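Local coordinates for exopolysaccharide biosynthesis protein (Pantoea stewartii subsp. stewartii DC283, PDB 6TGF) that probably modifies glycan biofilm as an exopolysaccharide-processing enzyme built on a phage tailspike-like parallel beta-helix, at residues B[452-463]-B[473-484]. Numbering follows the deposited sequence.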
loop_
_atom_site.group_PDB
_atom_site.type_symbol
_atom_site.label_atom_id
_atom_site.label_comp_id
_atom_site.label_asym_id
_atom_site.label_seq_id
_atom_site.Cartn_x
_atom_site.Cartn_y
_atom_site.Cartn_z
ATOM N N GLY B 452 9.116 -13.201 17.640
ATOM C CA GLY B 452 7.827 -13.654 18.193
ATOM C C GLY B 452 7.319 -14.928 17.540
ATOM O O GLY B 452 8.152 -15.745 17.090
ATOM N N ASP B 453 5.992 -15.085 17.499
ATOM C CA ASP B 453 5.291 -16.334 17.103
ATOM C C ASP B 453 4.260 -16.019 16.013
ATOM O O ASP B 453 3.306 -15.274 16.304
ATOM C CB ASP B 453 4.629 -16.984 18.321
ATOM C CG ASP B 453 3.936 -18.301 18.018
ATOM O OD1 ASP B 453 4.367 -18.984 17.070
ATOM O OD2 ASP B 453 2.970 -18.629 18.733
ATOM N N ILE B 454 4.459 -16.567 14.810
ATOM C CA ILE B 454 3.464 -16.560 13.695
ATOM C C ILE B 454 3.228 -18.009 13.245
ATOM O O ILE B 454 2.952 -18.226 12.050
ATOM C CB ILE B 454 3.925 -15.644 12.540
ATOM C CG1 ILE B 454 5.241 -16.109 11.910
ATOM C CG2 ILE B 454 4.010 -14.199 13.011
ATOM C CD1 ILE B 454 5.478 -15.568 10.519
ATOM N N SER B 455 3.315 -18.959 14.184
ATOM C CA SER B 455 3.149 -20.418 13.948
ATOM C C SER B 455 1.703 -20.721 13.536
ATOM O O SER B 455 0.805 -19.933 13.898
ATOM C CB SER B 455 3.548 -21.212 15.168
ATOM O OG SER B 455 2.779 -20.826 16.298
ATOM N N ASN B 456 1.501 -21.815 12.794
ATOM C CA ASN B 456 0.171 -22.329 12.362
ATOM C C ASN B 456 -0.582 -21.244 11.579
ATOM O O ASN B 456 -1.830 -21.269 11.584
ATOM C CB ASN B 456 -0.643 -22.825 13.562
ATOM C CG ASN B 456 -0.146 -24.149 14.100
ATOM O OD1 ASN B 456 -0.052 -25.124 13.359
ATOM N ND2 ASN B 456 0.159 -24.197 15.386
ATOM N N GLY B 457 0.149 -20.346 10.909
ATOM C CA GLY B 457 -0.412 -19.168 10.219
ATOM C C GLY B 457 -0.462 -19.351 8.714
ATOM O O GLY B 457 -0.143 -20.459 8.231
ATOM N N GLN B 458 -0.871 -18.294 8.007
ATOM C CA GLN B 458 -0.849 -18.175 6.524
ATOM C C GLN B 458 -0.481 -16.728 6.181
ATOM O O GLN B 458 -1.362 -15.850 6.303
ATOM C CB GLN B 458 -2.201 -18.572 5.932
ATOM C CG GLN B 458 -2.238 -18.553 4.410
ATOM C CD GLN B 458 -3.632 -18.760 3.867
ATOM O OE1 GLN B 458 -4.591 -18.127 4.303
ATOM N NE2 GLN B 458 -3.752 -19.655 2.902
ATOM N N TRP B 459 0.776 -16.496 5.788
ATOM C CA TRP B 459 1.382 -15.144 5.666
ATOM C C TRP B 459 1.991 -14.948 4.275
ATOM O O TRP B 459 2.735 -15.840 3.824
ATOM C CB TRP B 459 2.445 -14.938 6.751
ATOM C CG TRP B 459 1.908 -14.883 8.148
ATOM C CD1 TRP B 459 1.722 -15.932 9.001
ATOM C CD2 TRP B 459 1.509 -13.704 8.871
ATOM N NE1 TRP B 459 1.229 -15.489 10.199
ATOM C CE2 TRP B 459 1.089 -14.127 10.151
ATOM C CE3 TRP B 459 1.464 -12.339 8.564
ATOM C CZ2 TRP B 459 0.632 -13.231 11.116
ATOM C CZ3 TRP B 459 1.010 -11.454 9.518
ATOM C CH2 TRP B 459 0.599 -11.897 10.777
ATOM N N ILE B 460 1.670 -13.821 3.631
ATOM C CA ILE B 460 2.540 -13.166 2.610
ATOM C C ILE B 460 3.517 -12.273 3.384
ATOM O O ILE B 460 3.043 -11.451 4.190
ATOM C CB ILE B 460 1.726 -12.367 1.571
ATOM C CG1 ILE B 460 0.873 -13.285 0.690
ATOM C CG2 ILE B 460 2.645 -11.485 0.733
ATOM C CD1 ILE B 460 -0.098 -12.553 -0.217
ATOM N N ILE B 461 4.822 -12.445 3.165
ATOM C CA ILE B 461 5.895 -11.665 3.854
ATOM C C ILE B 461 6.839 -11.086 2.794
ATOM O O ILE B 461 7.712 -11.827 2.309
ATOM C CB ILE B 461 6.634 -12.534 4.893
ATOM C CG1 ILE B 461 5.649 -13.228 5.842
ATOM C CG2 ILE B 461 7.666 -11.703 5.643
ATOM C CD1 ILE B 461 6.295 -14.080 6.915
ATOM N N ASP B 462 6.648 -9.809 2.447
ATOM C CA ASP B 462 7.541 -9.028 1.549
ATOM C C ASP B 462 8.405 -8.087 2.395
ATOM O O ASP B 462 7.834 -7.352 3.225
ATOM C CB ASP B 462 6.751 -8.207 0.528
ATOM C CG ASP B 462 6.037 -9.034 -0.524
ATOM O OD1 ASP B 462 6.518 -10.145 -0.837
ATOM O OD2 ASP B 462 5.003 -8.555 -1.027
ATOM N N ALA B 463 9.723 -8.114 2.175
ATOM C CA ALA B 463 10.712 -7.159 2.726
ATOM C C ALA B 463 10.657 -7.152 4.259
ATOM O O ALA B 463 10.622 -6.054 4.850
ATOM C CB ALA B 463 10.461 -5.785 2.151
ATOM N N LEU B 473 12.301 -15.999 14.681
ATOM C CA LEU B 473 10.833 -15.835 14.522
ATOM C C LEU B 473 10.232 -17.242 14.431
ATOM O O LEU B 473 10.593 -17.973 13.487
ATOM C CB LEU B 473 10.539 -15.005 13.267
ATOM C CG LEU B 473 9.066 -14.885 12.871
ATOM C CD1 LEU B 473 8.263 -14.172 13.948
ATOM C CD2 LEU B 473 8.920 -14.168 11.539
ATOM N N ILE B 474 9.393 -17.620 15.398
ATOM C CA ILE B 474 8.755 -18.970 15.463
ATOM C C ILE B 474 7.609 -19.005 14.445
ATOM O O ILE B 474 6.633 -18.254 14.630
ATOM C CB ILE B 474 8.278 -19.298 16.892
ATOM C CG1 ILE B 474 9.411 -19.207 17.921
ATOM C CG2 ILE B 474 7.590 -20.655 16.932
ATOM C CD1 ILE B 474 10.528 -20.209 17.719
ATOM N N ALA B 475 7.740 -19.836 13.407
ATOM C CA ALA B 475 6.756 -19.999 12.310
ATOM C C ALA B 475 6.471 -21.490 12.086
ATOM O O ALA B 475 6.405 -21.910 10.914
ATOM C CB ALA B 475 7.281 -19.333 11.060
ATOM N N TRP B 476 6.289 -22.250 13.173
ATOM C CA TRP B 476 6.045 -23.719 13.146
ATOM C C TRP B 476 4.725 -24.005 12.421
ATOM O O TRP B 476 3.712 -23.375 12.779
ATOM C CB TRP B 476 6.031 -24.311 14.562
ATOM C CG TRP B 476 7.309 -24.158 15.328
ATOM C CD1 TRP B 476 8.570 -24.028 14.821
ATOM C CD2 TRP B 476 7.452 -24.155 16.760
ATOM N NE1 TRP B 476 9.482 -23.923 15.837
ATOM C CE2 TRP B 476 8.827 -24.001 17.037
ATOM C CE3 TRP B 476 6.557 -24.258 17.830
ATOM C CZ2 TRP B 476 9.322 -23.949 18.340
ATOM C CZ3 TRP B 476 7.047 -24.207 19.118
ATOM C CH2 TRP B 476 8.412 -24.054 19.367
ATOM N N HIS B 477 4.750 -24.905 11.430
ATOM C CA HIS B 477 3.578 -25.335 10.616
ATOM C C HIS B 477 2.952 -24.138 9.889
ATOM O O HIS B 477 1.792 -24.265 9.452
ATOM C CB HIS B 477 2.529 -26.036 11.496
ATOM C CG HIS B 477 3.040 -27.224 12.238
ATOM N ND1 HIS B 477 3.357 -28.412 11.607
ATOM C CD2 HIS B 477 3.273 -27.419 13.553
ATOM C CE1 HIS B 477 3.777 -29.282 12.502
ATOM N NE2 HIS B 477 3.733 -28.700 13.705
ATOM N N SER B 478 3.679 -23.023 9.755
ATOM C CA SER B 478 3.153 -21.750 9.197
ATOM C C SER B 478 3.292 -21.760 7.670
ATOM O O SER B 478 4.393 -22.068 7.177
ATOM C CB SER B 478 3.835 -20.556 9.809
ATOM O OG SER B 478 3.038 -19.392 9.653
ATOM N N ARG B 479 2.209 -21.433 6.961
ATOM C CA ARG B 479 2.134 -21.441 5.475
ATOM C C ARG B 479 2.647 -20.094 4.950
ATOM O O ARG B 479 1.826 -19.164 4.797
ATOM C CB ARG B 479 0.697 -21.726 5.026
ATOM C CG ARG B 479 0.117 -23.025 5.569
ATOM C CD ARG B 479 -1.363 -23.161 5.263
ATOM N NE ARG B 479 -2.201 -22.318 6.105
ATOM C CZ ARG B 479 -3.493 -22.074 5.894
ATOM N NH1 ARG B 479 -4.117 -22.599 4.853
ATOM N NH2 ARG B 479 -4.159 -21.296 6.730
ATOM N N LEU B 480 3.955 -19.995 4.692
ATOM C CA LEU B 480 4.640 -18.726 4.324
ATOM C C LEU B 480 4.724 -18.598 2.799
ATOM O O LEU B 480 4.887 -19.630 2.122
ATOM C CB LEU B 480 6.034 -18.696 4.959
ATOM C CG LEU B 480 6.084 -18.950 6.465
ATOM C CD1 LEU B 480 7.480 -18.681 7.006
ATOM C CD2 LEU B 480 5.057 -18.106 7.209
ATOM N N ASN B 481 4.610 -17.363 2.300
ATOM C CA ASN B 481 4.734 -16.986 0.866
ATOM C C ASN B 481 5.557 -15.691 0.805
ATOM O O ASN B 481 4.956 -14.602 0.905
ATOM C CB ASN B 481 3.350 -16.868 0.220
ATOM C CG ASN B 481 3.380 -16.903 -1.293
ATOM O OD1 ASN B 481 4.404 -16.615 -1.910
ATOM N ND2 ASN B 481 2.257 -17.254 -1.900
ATOM N N THR B 482 6.884 -15.803 0.679
ATOM C CA THR B 482 7.845 -14.732 1.065
ATOM C C THR B 482 8.654 -14.242 -0.141
ATOM O O THR B 482 8.890 -15.039 -1.069
ATOM C CB THR B 482 8.774 -15.209 2.190
ATOM O OG1 THR B 482 9.810 -16.016 1.628
ATOM C CG2 THR B 482 8.050 -15.995 3.262
ATOM N N ARG B 483 9.064 -12.969 -0.101
ATOM C CA ARG B 483 10.038 -12.353 -1.043
ATOM C C ARG B 483 10.987 -11.429 -0.272
ATOM O O ARG B 483 10.509 -10.697 0.617
ATOM C CB ARG B 483 9.329 -11.549 -2.136
ATOM C CG ARG B 483 8.499 -12.387 -3.096
ATOM C CD ARG B 483 8.004 -11.559 -4.266
ATOM N NE ARG B 483 7.170 -10.449 -3.826
ATOM C CZ ARG B 483 6.773 -9.440 -4.594
ATOM N NH1 ARG B 483 7.132 -9.380 -5.867
ATOM N NH2 ARG B 483 6.017 -8.485 -4.081
ATOM N N GLN B 484 12.279 -11.472 -0.613
ATOM C CA GLN B 484 13.324 -10.519 -0.151
ATOM C C GLN B 484 13.357 -10.478 1.383
ATOM O O GLN B 484 13.314 -9.369 1.952
ATOM C CB GLN B 484 13.073 -9.137 -0.762
ATOM C CG GLN B 484 14.325 -8.276 -0.857
ATOM C CD GLN B 484 14.050 -6.922 -1.465
ATOM O OE1 GLN B 484 14.343 -6.673 -2.632
ATOM N NE2 GLN B 484 13.470 -6.034 -0.674
HETATM O O HOH W 1 -3.434 -20.273 9.135
HETATM O O HOH W 2 -0.678 -23.157 9.055
#
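Arg479 N donates to Gly457 O where strands 458-462 and 479-483 begin to pair in parallel, their axes 4.6 Å apart at closest approach. From there backbone N-H groups donate alternately from each strand, ending with Ala463 N to Arg483 O. A shorter pairing joins Asp453 to Ile474, where Ile454 N reaches Ile474 O at 2.8 Å.

The Ser478 hydroxyl ties the type II turn 475-478 to the 454-457 loop. Its OG lies anti to its own backbone nitrogen (chi1 -159°) and donates to Ile454 O at 2.7 Å. It also takes a weak bond from Gly457 N. Asn456 N adds a bond to Trp476 O in the turn.

Arg483 grips Asp462 side-on, NE to OD1 at 3.1 Å and NH2 to OD2 at 3.2 Å. The carboxylate is met from above its plane; carboxylate and guanidinium planes are 61° apart. Asp462 also salt-bridges Arg483 of one neighbouring subunit, and Arg483 salt-bridges Asp462 of the other.

The Arg479 guanidinium stacks on the Gln458 amide, planes 10° apart. Gln458 OE1 accepts from Gln437 N. Water 1 links Arg479 NH2 to Asn456 O.

Inside, Ile454 CD1 meets Leu473 CD2 at 3.9 Å and Leu480 CD2 at 4.2 Å. Leu480 CD2 also touches Trp459 CB and Ile461 CD1.

These are successive coils of the parallel beta-helix. Strand 458-467 lies between strands 438-441 and 479-488, and strand 511-514 follows beyond. The side carrying Asp462 and Arg483 faces the other subunits of the trimer.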